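Hypothetical protein (Parabacteroides merdae, PDB 4OO3) is a putative oxidoreductase of unknown substrate that probably binds a nicotinamide adenine dinucleotide cofactor through its Rossmann-fold domain. Local coordinates at residues V30-V35 against Q401-F406; E133-A138 against I143-I148; T150-I155 against P416-P421; I237-D242 against K426-T431. One frame throughout, in Å; residues are numbered along the deposited sequence.

Contact 1 of 4, residues V30-V35 against Q401-F406; sequences VSYPQV and QVTEHF
Tyr32 meets Thr403 and Glu404 in a small van der Waals contact that sets the loop between helix 22-26 and strand 38-43 of the parallel Rossmann sheet against the flank of helix 395-412, in the range of the C-terminal family domain. Only 138 Å² is buried, no hydrogen bond crosses the gap, and the nearest pair of CA atoms, those of Tyr32 and Glu404, stay 8.1 Å apart, so the contact is made by side chains alone. Its closest approach is CE1 of Tyr32 to CG of Glu404, 3.5 Å, and the methylene comes in obliquely to the ring. Farther round the ring, CE2 of Tyr32 lies 4.0 Å from CG2 of Thr403. That methyl is directed at the loop because it stands anti to the backbone N of Thr403, while OG1 turns back along the helix to bond the carbonyl O of Phe399. In Glu404, CG lies anti to the carbonyl carbon (chi1 -71°) and brings the extended chain across the tyrosine at about a right angle. Within the loop, Val30 CG2 lies over one face of the same ring, toward its rim, and a type I turn from Tyr32 to Val35 is closed by the bond from Val35 N to Tyr32 O. Tyr32 and Val35 also touch Leu407 on helix 395-412, whose Val402 and Phe406 pack against Tyr146 of strand 145-147.

Contact 2 of 4, residues E133-A138 against I143-I148; sequences ECFAIA and IMLYDI
Leu145 and Phe135 form the centre of this buried contact, a helix-to-strand packing inside the beta-alpha-beta unit of strand 114-117, helix 125-140 and strand 145-147 in the Rossmann fold. Leu145 CD2 sits over one face of the Phe135 ring, 3.8 Å from its centroid and 15° off the normal, which defines a CH-pi contact. The same methyl also reaches Cys134 CB at 3.8 Å, so one branch of the leucine fills the angle between two successive helix residues. It gets there because Leu145 CG stands anti to the backbone N, extending the side chain toward the helix, where it crosses the phenylalanine at about a right angle. One turn on, Ala138 CB packs more loosely on Leu145 CB, while Ile143 CG1 lies 3.7 Å from Ala138 CA. The segment axes run 9.7 Å apart at 130°, as the chain turns back from helix to strand. Outside this shell, helix 98-110 meets Cys134 through Ile105, Lys106 and Leu109, Val420 and Met423 of helix 419-439 touch Phe135, and strand 114-117 pairs with Met144 and Tyr146. The reversal is tied by one backbone bond, Ile143 N to Ala138 O at 2.9 Å, with an N-H...O angle of 163°.

Contact 3 of 4, residues T150-I155 against P416-P421; sequences TERNEI and PDWEVP
Arg152 and Glu419 form a salt bridge between the chain that follows strand 145-147 and the beginning of helix 419-439. NH1 of Arg152 donates to OE2 of Glu419 over 2.9 Å; the oxygen lies only 4° out of the guanidinium plane and is met on its syn side. A second bond, from NH2 of Arg152 to OE1 of Glu419, is weak at 3.5 Å. The two groups approach from opposite directions with planes 37° apart. Water 1 supplements the pairing, accepting from Arg152 NH2 and lying 2.7 Å from Glu419 OE1. Each partner is held from outside as well: Arg152 NH2 makes a salt bridge to Asp225, and Glu419 OE2 is bonded by Tyr146 OH. The torsions bring the ends together: Arg152 is extended from CG to NE, whereas CG of Glu419 lies over one face of the Trp418 indole and the bend at chi2 (-86°) then turns the carboxylate to the arginine. At the indole edge, CH2 of Trp418 lies 3.6 Å from NH1 of Arg152, with the guanidinium near the ring plane. Trp418 belongs to the type I turn from Pro416 to Glu419, closed by Glu419 N to Pro416 O. Arg152 and Glu419 thus make a domain-junction salt bridge, joining the exit from strand 145-147 of the Rossmann sheet to helix 419-439, consistent with a two-domain oxidoreductase of this family.

Contact 4 of 4, residues I237-D242 against K426-T431; sequences IDYRKD and KYYTTT
Tyr239 stacks on Tyr428 where the short, weakly bonded helix 239-242 rests on helix 419-439, both in the C-terminal oxidoreductase domain. Leading into it, Ile237 N donates a hydrogen bond to Asn422 OD1, which ties the entry of the segment to the same long helix. Asp238 is the N-cap: its OD1 accepts from Arg240 N at 3.1 Å, while its own N donates to Asp242 OD2 at 2.8 Å. Tyr239 then points toward the long helix. Its CG lies between the backbone N and the carbonyl carbon (chi1 78°), and this places CD1 3.4 Å from CD1 of Tyr428, over one face of that ring. The ring centroids of Tyr239 and Tyr428 are 4.9 Å apart and the planes 30° from parallel, an offset stack in which one rim overlaps the other ring. Arg240 turns its CB away from the long helix, but its CG lies over a face of the Tyr239 ring. Beyond the pair, Phe128 of helix 125-140, from the Rossmann part, meets Tyr239 edge-to-face and also touches Tyr428. With no hydrogen bond crossing between the segments and 136 Å² buried, the attraction here is aromatic and dispersive.

From the N terminus, residues 30-35 open the longest loop, closed by contact 1 at 401-406. Nested inside it is contact 2, a local closure between helix 125-140 and strand 145-147. Contacts 3 and 4 open later, at 150-155 and 237-242, and close beyond contact 1, at 416-421 and 426-431; contacts 1, 3 and 4 therefore cross one another, while contact 2 precedes 3 and 4 in series. From strand 145-147, Asp147 OD2 forms a salt bridge with Lys426 of contact 4. Contacts 1 and 3 join the Rossmann part to helices 395-412 and 419-439, contact 2 lies within the Rossmann part, and contact 4 within the C-terminal domain.

Contact 1 of 4, residues V30-V35 against Q401-F406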
loop_
_atom_site.group_PDB
_atom_site.type_symbol
_atom_site.label_atom_id
_atom_site.label_comp_id
_atom_site.label_asym_id
_atom_site.label_seq_id
_atom_site.Cartn_x
_atom_site.Cartn_y
_atom_site.Cartn_z
ATOM N N VAL A 30 -6.316 9.284 -15.327
ATOM C CA VAL A 30 -7.226 10.407 -15.570
ATOM C C VAL A 30 -6.464 11.709 -15.764
ATOM O O VAL A 30 -5.333 11.856 -15.297
ATOM C CB VAL A 30 -8.283 10.570 -14.445
ATOM C CG1 VAL A 30 -8.896 9.224 -14.075
ATOM C CG2 VAL A 30 -7.683 11.215 -13.216
ATOM N N SER A 31 -7.116 12.653 -16.432
ATOM C CA SER A 31 -6.487 13.900 -16.850
ATOM C C SER A 31 -6.700 15.028 -15.837
ATOM O O SER A 31 -7.586 15.865 -16.002
ATOM C CB SER A 31 -7.047 14.321 -18.211
ATOM O OG SER A 31 -7.037 13.236 -19.117
ATOM N N TYR A 32 -5.873 15.066 -14.802
ATOM C CA TYR A 32 -5.933 16.154 -13.815
ATOM C C TYR A 32 -5.477 17.460 -14.486
ATOM O O TYR A 32 -4.416 17.492 -15.110
ATOM C CB TYR A 32 -5.063 15.831 -12.592
ATOM C CG TYR A 32 -5.322 14.460 -12.006
ATOM C CD1 TYR A 32 -6.398 14.239 -11.149
ATOM C CD2 TYR A 32 -4.503 13.378 -12.324
ATOM C CE1 TYR A 32 -6.649 12.983 -10.612
ATOM C CE2 TYR A 32 -4.742 12.119 -11.794
ATOM C CZ TYR A 32 -5.815 11.927 -10.935
ATOM O OH TYR A 32 -6.071 10.677 -10.418
ATOM N N PRO A 33 -6.287 18.535 -14.388
ATOM C CA PRO A 33 -5.934 19.791 -15.054
ATOM C C PRO A 33 -4.553 20.325 -14.675
ATOM O O PRO A 33 -3.884 20.932 -15.512
ATOM C CB PRO A 33 -7.020 20.768 -14.581
ATOM C CG PRO A 33 -8.161 19.919 -14.158
ATOM C CD PRO A 33 -7.554 18.644 -13.642
ATOM N N GLN A 34 -4.143 20.108 -13.425
ATOM C CA GLN A 34 -2.807 20.483 -12.950
ATOM C C GLN A 34 -1.686 19.854 -13.758
ATOM O O GLN A 34 -0.597 20.415 -13.844
ATOM C CB GLN A 34 -2.606 20.049 -11.497
ATOM C CG GLN A 34 -2.992 21.072 -10.453
ATOM C CD GLN A 34 -2.865 20.498 -9.058
ATOM O OE1 GLN A 34 -3.579 19.562 -8.711
ATOM N NE2 GLN A 34 -1.950 21.042 -8.257
ATOM N N VAL A 35 -1.931 18.671 -14.314
ATOM C CA VAL A 35 -0.858 17.900 -14.924
ATOM C C VAL A 35 -0.732 18.169 -16.421
ATOM O O VAL A 35 -1.666 17.932 -17.200
ATOM C CB VAL A 35 -1.015 16.394 -14.657
ATOM C CG1 VAL A 35 0.180 15.640 -15.217
ATOM C CG2 VAL A 35 -1.125 16.143 -13.159
ATOM N N GLN A 401 -7.612 8.843 -5.568
ATOM C CA GLN A 401 -7.809 9.721 -4.420
ATOM C C GLN A 401 -6.469 10.126 -3.812
ATOM O O GLN A 401 -6.289 11.279 -3.426
ATOM C CB GLN A 401 -8.675 9.050 -3.352
ATOM C CG GLN A 401 -10.145 8.953 -3.698
ATOM C CD GLN A 401 -10.920 8.143 -2.671
ATOM O OE1 GLN A 401 -10.908 8.465 -1.477
ATOM N NE2 GLN A 401 -11.597 7.085 -3.123
ATOM N N VAL A 402 -5.537 9.177 -3.741
ATOM C CA VAL A 402 -4.199 9.454 -3.223
ATOM C C VAL A 402 -3.481 10.449 -4.126
ATOM O O VAL A 402 -2.878 11.407 -3.642
ATOM C CB VAL A 402 -3.336 8.174 -3.086
ATOM C CG1 VAL A 402 -1.953 8.511 -2.537
ATOM C CG2 VAL A 402 -4.018 7.160 -2.176
ATOM N N THR A 403 -3.546 10.220 -5.434
ATOM C CA THR A 403 -2.893 11.106 -6.403
ATOM C C THR A 403 -3.428 12.535 -6.288
ATOM O O THR A 403 -2.649 13.487 -6.256
ATOM C CB THR A 403 -3.056 10.583 -7.849
ATOM O OG1 THR A 403 -2.635 9.215 -7.913
ATOM C CG2 THR A 403 -2.229 11.387 -8.813
ATOM N N GLU A 404 -4.752 12.665 -6.203
ATOM C CA GLU A 404 -5.422 13.957 -5.984
ATOM C C GLU A 404 -4.987 14.619 -4.689
ATOM O O GLU A 404 -4.744 15.827 -4.661
ATOM C CB GLU A 404 -6.935 13.781 -5.928
ATOM C CG GLU A 404 -7.581 13.449 -7.258
ATOM C CD GLU A 404 -9.028 13.018 -7.102
ATOM O OE1 GLU A 404 -9.746 13.625 -6.272
ATOM O OE2 GLU A 404 -9.443 12.065 -7.803
ATOM N N HIS A 405 -4.909 13.829 -3.617
ATOM C CA HIS A 405 -4.427 14.323 -2.325
ATOM C C HIS A 405 -3.006 14.868 -2.479
ATOM O O HIS A 405 -2.696 15.945 -1.973
ATOM C CB HIS A 405 -4.508 13.223 -1.248
ATOM C CG HIS A 405 -4.007 13.647 0.104
ATOM N ND1 HIS A 405 -2.689 13.499 0.493
ATOM C CD2 HIS A 405 -4.649 14.193 1.167
ATOM C CE1 HIS A 405 -2.538 13.949 1.727
ATOM N NE2 HIS A 405 -3.713 14.373 2.161
ATOM N N PHE A 406 -2.166 14.144 -3.217
ATOM C CA PHE A 406 -0.780 14.560 -3.465
ATOM C C PHE A 406 -0.718 15.849 -4.281
ATOM O O PHE A 406 0.020 16.770 -3.933
ATOM C CB PHE A 406 0.001 13.437 -4.169
ATOM C CG PHE A 406 1.402 13.821 -4.562
ATOM C CD1 PHE A 406 2.438 13.772 -3.643
ATOM C CD2 PHE A 406 1.684 14.240 -5.860
ATOM C CE1 PHE A 406 3.726 14.126 -4.009
ATOM C CE2 PHE A 406 2.968 14.599 -6.226
ATOM C CZ PHE A 406 3.993 14.540 -5.300
#

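Contact 2 of 4, residues E133-A138 against I143-I148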
loop_
_atom_site.group_PDB
_atom_site.type_symbol
_atom_site.label_atom_id
_atom_site.label_comp_id
_atom_site.label_asym_id
_atom_site.label_seq_id
_atom_site.Cartn_x
_atom_site.Cartn_y
_atom_site.Cartn_z
ATOM N N GLU A 133 17.509 10.057 4.937
ATOM C CA GLU A 133 18.214 11.156 4.267
ATOM C C GLU A 133 17.303 11.836 3.224
ATOM O O GLU A 133 17.240 13.070 3.155
ATOM C CB GLU A 133 19.510 10.658 3.610
ATOM C CG GLU A 133 20.509 11.767 3.293
ATOM C CD GLU A 133 21.724 11.288 2.509
ATOM O OE1 GLU A 133 21.918 10.064 2.367
ATOM O OE2 GLU A 133 22.499 12.146 2.030
ATOM N N CYS A 134 16.597 11.020 2.436
ATOM C CA CYS A 134 15.619 11.511 1.457
ATOM C C CYS A 134 14.627 12.481 2.090
ATOM O O CYS A 134 14.373 13.564 1.553
ATOM C CB CYS A 134 14.836 10.354 0.824
ATOM S SG CYS A 134 15.803 9.219 -0.192
ATOM N N PHE A 135 14.069 12.098 3.234
ATOM C CA PHE A 135 13.139 12.979 3.931
ATOM C C PHE A 135 13.819 14.243 4.455
ATOM O O PHE A 135 13.214 15.315 4.464
ATOM C CB PHE A 135 12.404 12.234 5.046
ATOM C CG PHE A 135 11.240 11.412 4.553
ATOM C CD1 PHE A 135 10.178 12.016 3.907
ATOM C CD2 PHE A 135 11.204 10.046 4.743
ATOM C CE1 PHE A 135 9.110 11.273 3.450
ATOM C CE2 PHE A 135 10.135 9.296 4.292
ATOM C CZ PHE A 135 9.086 9.910 3.644
ATOM N N ALA A 136 15.080 14.120 4.866
ATOM C CA ALA A 136 15.865 15.282 5.296
ATOM C C ALA A 136 16.121 16.230 4.121
ATOM O O ALA A 136 16.001 17.449 4.258
ATOM C CB ALA A 136 17.178 14.840 5.919
ATOM N N ILE A 137 16.465 15.669 2.966
ATOM C CA ILE A 137 16.683 16.475 1.763
ATOM C C ILE A 137 15.389 17.151 1.319
ATOM O O ILE A 137 15.388 18.331 0.975
ATOM C CB ILE A 137 17.255 15.632 0.610
ATOM C CG1 ILE A 137 18.671 15.155 0.952
ATOM C CG2 ILE A 137 17.280 16.432 -0.690
ATOM C CD1 ILE A 137 19.077 13.912 0.184
ATOM N N ALA A 138 14.286 16.409 1.330
ATOM C CA ALA A 138 12.995 16.980 0.977
ATOM C C ALA A 138 12.668 18.201 1.847
ATOM O O ALA A 138 12.275 19.252 1.336
ATOM C CB ALA A 138 11.907 15.933 1.101
ATOM N N ILE A 143 10.560 20.423 -0.726
ATOM C CA ILE A 143 9.865 19.588 -1.700
ATOM C C ILE A 143 9.238 18.408 -0.961
ATOM O O ILE A 143 9.518 18.174 0.216
ATOM C CB ILE A 143 10.792 19.122 -2.856
ATOM C CG1 ILE A 143 12.037 18.394 -2.337
ATOM C CG2 ILE A 143 11.208 20.315 -3.711
ATOM C CD1 ILE A 143 12.935 17.864 -3.434
HETATM N N MSE A 144 8.373 17.686 -1.650
HETATM C CA MSE A 144 7.616 16.625 -1.031
HETATM C C MSE A 144 8.072 15.282 -1.508
HETATM O O MSE A 144 8.372 15.100 -2.682
HETATM C CB MSE A 144 6.152 16.775 -1.390
HETATM C CG MSE A 144 5.417 17.529 -0.291
HETATM SE SE MSE A 144 3.581 17.846 -0.911
HETATM C CE MSE A 144 3.143 15.966 -1.208
ATOM N N LEU A 145 8.129 14.342 -0.570
ATOM C CA LEU A 145 8.270 12.919 -0.859
ATOM C C LEU A 145 7.032 12.245 -0.279
ATOM O O LEU A 145 6.718 12.440 0.889
ATOM C CB LEU A 145 9.547 12.358 -0.202
ATOM C CG LEU A 145 9.760 10.837 -0.231
ATOM C CD1 LEU A 145 9.717 10.284 -1.652
ATOM C CD2 LEU A 145 11.080 10.482 0.426
ATOM N N TYR A 146 6.331 11.460 -1.089
ATOM C CA TYR A 146 5.086 10.824 -0.651
ATOM C C TYR A 146 4.962 9.429 -1.231
ATOM O O TYR A 146 5.399 9.191 -2.358
ATOM C CB TYR A 146 3.894 11.665 -1.093
ATOM C CG TYR A 146 2.630 11.463 -0.292
ATOM C CD1 TYR A 146 2.649 11.520 1.092
ATOM C CD2 TYR A 146 1.404 11.264 -0.917
ATOM C CE1 TYR A 146 1.494 11.356 1.834
ATOM C CE2 TYR A 146 0.242 11.097 -0.177
ATOM C CZ TYR A 146 0.301 11.143 1.197
ATOM O OH TYR A 146 -0.829 10.987 1.950
ATOM N N ASP A 147 4.386 8.506 -0.464
ATOM C CA ASP A 147 4.032 7.202 -1.014
ATOM C C ASP A 147 2.518 7.016 -1.143
ATOM O O ASP A 147 1.742 7.905 -0.825
ATOM C CB ASP A 147 4.737 6.038 -0.280
ATOM C CG ASP A 147 4.333 5.892 1.180
ATOM O OD1 ASP A 147 3.398 6.573 1.662
ATOM O OD2 ASP A 147 4.974 5.051 1.847
ATOM N N ILE A 148 2.115 5.857 -1.645
ATOM C CA ILE A 148 0.751 5.631 -2.074
ATOM C C ILE A 148 0.066 4.575 -1.199
ATOM O O ILE A 148 0.146 3.375 -1.479
ATOM C CB ILE A 148 0.741 5.222 -3.562
ATOM C CG1 ILE A 148 1.437 6.313 -4.389
ATOM C CG2 ILE A 148 -0.690 4.999 -4.043
ATOM C CD1 ILE A 148 1.771 5.917 -5.812
#

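Contact 3 of 4, residues T150-I155 against P416-P421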
loop_
_atom_site.group_PDB
_atom_site.type_symbol
_atom_site.label_atom_id
_atom_site.label_comp_id
_atom_site.label_asym_id
_atom_site.label_seq_id
_atom_site.Cartn_x
_atom_site.Cartn_y
_atom_site.Cartn_z
ATOM N N THR A 150 -3.155 3.304 -0.542
ATOM C CA THR A 150 -4.510 3.235 -1.090
ATOM C C THR A 150 -5.592 2.771 -0.095
ATOM O O THR A 150 -6.739 3.210 -0.175
ATOM C CB THR A 150 -4.535 2.302 -2.313
ATOM O OG1 THR A 150 -3.883 1.068 -1.986
ATOM C CG2 THR A 150 -3.816 2.945 -3.489
ATOM N N GLU A 151 -5.220 1.910 0.848
ATOM C CA GLU A 151 -6.199 1.226 1.701
ATOM C C GLU A 151 -6.845 2.140 2.730
ATOM O O GLU A 151 -7.869 1.790 3.318
ATOM C CB GLU A 151 -5.553 0.022 2.394
ATOM C CG GLU A 151 -4.920 -0.957 1.420
ATOM C CD GLU A 151 -5.843 -1.280 0.255
ATOM O OE1 GLU A 151 -6.942 -1.827 0.513
ATOM O OE2 GLU A 151 -5.480 -0.969 -0.906
ATOM N N ARG A 152 -6.249 3.311 2.934
ATOM C CA ARG A 152 -6.864 4.362 3.729
ATOM C C ARG A 152 -8.202 4.820 3.163
ATOM O O ARG A 152 -9.036 5.362 3.886
ATOM C CB ARG A 152 -5.951 5.574 3.758
ATOM C CG ARG A 152 -4.628 5.343 4.442
ATOM C CD ARG A 152 -3.857 6.641 4.453
ATOM N NE ARG A 152 -2.548 6.497 5.065
ATOM C CZ ARG A 152 -1.657 7.473 5.131
ATOM N NH1 ARG A 152 -1.928 8.658 4.602
ATOM N NH2 ARG A 152 -0.486 7.264 5.718
ATOM N N ASN A 153 -8.379 4.644 1.857
ATOM C CA ASN A 153 -9.549 5.150 1.157
ATOM C C ASN A 153 -10.634 4.102 0.985
ATOM O O ASN A 153 -11.728 4.419 0.534
ATOM C CB ASN A 153 -9.120 5.688 -0.199
ATOM C CG ASN A 153 -8.134 6.837 -0.073
ATOM O OD1 ASN A 153 -8.274 7.686 0.800
ATOM N ND2 ASN A 153 -7.138 6.871 -0.943
ATOM N N GLU A 154 -10.323 2.861 1.352
ATOM C CA GLU A 154 -11.267 1.764 1.253
ATOM C C GLU A 154 -12.296 1.871 2.382
ATOM O O GLU A 154 -11.960 2.204 3.520
ATOM C CB GLU A 154 -10.516 0.432 1.279
ATOM C CG GLU A 154 -11.394 -0.794 1.111
ATOM C CD GLU A 154 -12.087 -1.179 2.401
ATOM O OE1 GLU A 154 -11.421 -1.139 3.463
ATOM O OE2 GLU A 154 -13.301 -1.500 2.356
ATOM N N ILE A 155 -13.550 1.586 2.049
ATOM C CA ILE A 155 -14.689 1.932 2.907
ATOM C C ILE A 155 -14.711 1.247 4.283
ATOM O O ILE A 155 -14.967 1.914 5.282
ATOM C CB ILE A 155 -16.045 1.746 2.158
ATOM C CG1 ILE A 155 -17.228 2.220 3.010
ATOM C CG2 ILE A 155 -16.247 0.298 1.731
ATOM C CD1 ILE A 155 -17.157 3.672 3.429
ATOM N N PRO A 416 0.518 17.251 5.976
ATOM C CA PRO A 416 0.168 17.370 7.397
ATOM C C PRO A 416 1.217 16.760 8.344
ATOM O O PRO A 416 1.922 15.815 7.976
ATOM C CB PRO A 416 -1.171 16.627 7.508
ATOM C CG PRO A 416 -1.357 15.900 6.220
ATOM C CD PRO A 416 -0.563 16.632 5.189
ATOM N N ASP A 417 1.282 17.317 9.551
ATOM C CA ASP A 417 2.263 16.976 10.589
ATOM C C ASP A 417 2.693 15.521 10.646
ATOM O O ASP A 417 3.883 15.213 10.655
ATOM C CB ASP A 417 1.685 17.324 11.972
ATOM C CG ASP A 417 1.776 18.799 12.297
ATOM O OD1 ASP A 417 2.160 19.605 11.413
ATOM O OD2 ASP A 417 1.462 19.150 13.457
ATOM N N TRP A 418 1.708 14.637 10.722
ATOM C CA TRP A 418 1.953 13.235 11.059
ATOM C C TRP A 418 2.525 12.391 9.913
ATOM O O TRP A 418 3.082 11.324 10.164
ATOM C CB TRP A 418 0.665 12.594 11.605
ATOM C CG TRP A 418 -0.540 12.796 10.722
ATOM C CD1 TRP A 418 -1.449 13.816 10.800
ATOM C CD2 TRP A 418 -0.952 11.978 9.619
ATOM N NE1 TRP A 418 -2.399 13.676 9.823
ATOM C CE2 TRP A 418 -2.125 12.553 9.089
ATOM C CE3 TRP A 418 -0.451 10.806 9.038
ATOM C CZ2 TRP A 418 -2.807 12.002 8.000
ATOM C CZ3 TRP A 418 -1.129 10.256 7.955
ATOM C CH2 TRP A 418 -2.296 10.858 7.448
ATOM N N GLU A 419 2.414 12.865 8.673
ATOM C CA GLU A 419 2.697 12.019 7.500
ATOM C C GLU A 419 4.151 11.536 7.383
ATOM O O GLU A 419 4.387 10.337 7.251
ATOM C CB GLU A 419 2.250 12.706 6.202
ATOM C CG GLU A 419 0.754 12.570 5.925
ATOM C CD GLU A 419 0.385 11.292 5.182
ATOM O OE1 GLU A 419 1.132 10.291 5.258
ATOM O OE2 GLU A 419 -0.659 11.283 4.496
ATOM N N VAL A 420 5.115 12.450 7.424
ATOM C CA VAL A 420 6.515 12.068 7.276
ATOM C C VAL A 420 6.982 11.212 8.451
ATOM O O VAL A 420 7.479 10.099 8.240
ATOM C CB VAL A 420 7.437 13.288 7.081
ATOM C CG1 VAL A 420 8.908 12.887 7.186
ATOM C CG2 VAL A 420 7.155 13.943 5.739
ATOM N N PRO A 421 6.804 11.696 9.691
ATOM C CA PRO A 421 7.237 10.833 10.796
ATOM C C PRO A 421 6.574 9.443 10.781
ATOM O O PRO A 421 7.232 8.461 11.095
ATOM C CB PRO A 421 6.868 11.631 12.058
ATOM C CG PRO A 421 5.973 12.733 11.608
ATOM C CD PRO A 421 6.270 12.986 10.164
HETATM O O HOH W 1 2.015 8.633 7.263
#

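Contact 4 of 4, residues I237-D242 against K426-T431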
loop_
_atom_site.group_PDB
_atom_site.type_symbol
_atom_site.label_atom_id
_atom_site.label_comp_id
_atom_site.label_asym_id
_atom_site.label_seq_id
_atom_site.Cartn_x
_atom_site.Cartn_y
_atom_site.Cartn_z
ATOM N N ILE A 237 3.782 9.318 15.285
ATOM C CA ILE A 237 4.504 8.177 15.852
ATOM C C ILE A 237 6.003 8.462 15.776
ATOM O O ILE A 237 6.536 8.697 14.686
ATOM C CB ILE A 237 4.202 6.862 15.097
ATOM C CG1 ILE A 237 2.686 6.628 14.933
ATOM C CG2 ILE A 237 4.859 5.673 15.794
ATOM C CD1 ILE A 237 1.916 6.446 16.225
ATOM N N ASP A 238 6.674 8.462 16.929
ATOM C CA ASP A 238 8.122 8.612 16.992
ATOM C C ASP A 238 8.723 7.213 17.013
ATOM O O ASP A 238 8.641 6.513 18.020
ATOM C CB ASP A 238 8.533 9.397 18.244
ATOM C CG ASP A 238 10.045 9.627 18.338
ATOM O OD1 ASP A 238 10.807 9.108 17.490
ATOM O OD2 ASP A 238 10.474 10.325 19.278
ATOM N N TYR A 239 9.337 6.805 15.907
ATOM C CA TYR A 239 9.781 5.420 15.771
ATOM C C TYR A 239 10.927 5.087 16.726
ATOM O O TYR A 239 11.127 3.926 17.077
ATOM C CB TYR A 239 10.121 5.080 14.308
ATOM C CG TYR A 239 11.452 5.578 13.795
ATOM C CD1 TYR A 239 12.622 4.890 14.083
ATOM C CD2 TYR A 239 11.540 6.720 13.004
ATOM C CE1 TYR A 239 13.844 5.335 13.622
ATOM C CE2 TYR A 239 12.757 7.168 12.532
ATOM C CZ TYR A 239 13.902 6.468 12.850
ATOM O OH TYR A 239 15.119 6.883 12.406
ATOM N N ARG A 240 11.660 6.108 17.161
ATOM C CA ARG A 240 12.719 5.926 18.156
ATOM C C ARG A 240 12.181 5.548 19.543
ATOM O O ARG A 240 12.881 4.902 20.324
ATOM C CB ARG A 240 13.580 7.187 18.248
ATOM C CG ARG A 240 14.320 7.504 16.958
ATOM C CD ARG A 240 15.316 8.633 17.142
ATOM N NE ARG A 240 15.949 9.026 15.882
ATOM C CZ ARG A 240 15.388 9.798 14.950
ATOM N NH1 ARG A 240 14.155 10.273 15.106
ATOM N NH2 ARG A 240 16.065 10.099 13.846
ATOM N N LYS A 241 10.942 5.931 19.836
ATOM C CA LYS A 241 10.368 5.750 21.170
ATOM C C LYS A 241 9.138 4.852 21.231
ATOM O O LYS A 241 8.885 4.243 22.255
ATOM C CB LYS A 241 10.004 7.116 21.755
ATOM C CG LYS A 241 11.210 8.013 21.966
ATOM C CD LYS A 241 10.827 9.337 22.602
ATOM C CE LYS A 241 12.071 10.142 22.949
ATOM N NZ LYS A 241 11.739 11.424 23.626
ATOM N N ASP A 242 8.367 4.777 20.150
ATOM C CA ASP A 242 7.037 4.181 20.206
ATOM C C ASP A 242 6.954 2.761 19.657
ATOM O O ASP A 242 5.934 2.092 19.837
ATOM C CB ASP A 242 6.052 5.064 19.434
ATOM C CG ASP A 242 5.872 6.441 20.064
ATOM O OD1 ASP A 242 6.028 6.568 21.292
ATOM O OD2 ASP A 242 5.564 7.400 19.319
ATOM N N LYS A 426 6.575 3.593 9.924
ATOM C CA LYS A 426 6.072 2.466 9.168
ATOM C C LYS A 426 7.226 1.655 8.605
ATOM O O LYS A 426 7.294 0.439 8.807
ATOM C CB LYS A 426 5.209 2.990 8.023
ATOM C CG LYS A 426 4.490 1.940 7.206
ATOM C CD LYS A 426 4.404 2.327 5.735
ATOM C CE LYS A 426 3.836 3.712 5.516
ATOM N NZ LYS A 426 3.848 4.141 4.102
ATOM N N TYR A 427 8.118 2.334 7.886
ATOM C CA TYR A 427 9.262 1.684 7.251
ATOM C C TYR A 427 10.297 1.198 8.264
ATOM O O TYR A 427 10.974 0.193 8.023
ATOM C CB TYR A 427 9.907 2.598 6.196
ATOM C CG TYR A 427 9.068 2.720 4.956
ATOM C CD1 TYR A 427 8.853 1.619 4.143
ATOM C CD2 TYR A 427 8.470 3.929 4.603
ATOM C CE1 TYR A 427 8.061 1.710 3.017
ATOM C CE2 TYR A 427 7.681 4.031 3.477
ATOM C CZ TYR A 427 7.481 2.914 2.690
ATOM O OH TYR A 427 6.711 2.994 1.560
ATOM N N TYR A 428 10.418 1.889 9.396
ATOM C CA TYR A 428 11.241 1.378 10.492
ATOM C C TYR A 428 10.707 0.021 10.940
ATOM O O TYR A 428 11.473 -0.928 11.123
ATOM C CB TYR A 428 11.261 2.336 11.686
ATOM C CG TYR A 428 11.988 1.757 12.885
ATOM C CD1 TYR A 428 13.375 1.766 12.951
ATOM C CD2 TYR A 428 11.289 1.180 13.934
ATOM C CE1 TYR A 428 14.049 1.231 14.038
ATOM C CE2 TYR A 428 11.952 0.640 15.028
ATOM C CZ TYR A 428 13.332 0.667 15.073
ATOM O OH TYR A 428 13.989 0.124 16.156
ATOM N N THR A 429 9.388 -0.065 11.108
ATOM C CA THR A 429 8.746 -1.311 11.523
ATOM C C THR A 429 9.044 -2.451 10.541
ATOM O O THR A 429 9.498 -3.521 10.954
ATOM C CB THR A 429 7.219 -1.135 11.706
ATOM O OG1 THR A 429 6.956 0.009 12.540
ATOM C CG2 THR A 429 6.605 -2.363 12.356
ATOM N N THR A 430 8.831 -2.221 9.246
ATOM C CA THR A 430 8.993 -3.299 8.264
ATOM C C THR A 430 10.438 -3.747 8.076
ATOM O O THR A 430 10.712 -4.950 8.068
ATOM C CB THR A 430 8.424 -2.934 6.890
ATOM O OG1 THR A 430 9.036 -1.735 6.412
ATOM C CG2 THR A 430 6.906 -2.748 6.970
ATOM N N THR A 431 11.358 -2.799 7.917
ATOM C CA THR A 431 12.766 -3.151 7.688
ATOM C C THR A 431 13.429 -3.783 8.924
ATOM O O THR A 431 14.264 -4.674 8.790
ATOM C CB THR A 431 13.582 -1.942 7.205
ATOM O OG1 THR A 431 13.470 -0.869 8.148
ATOM C CG2 THR A 431 13.084 -1.481 5.842
#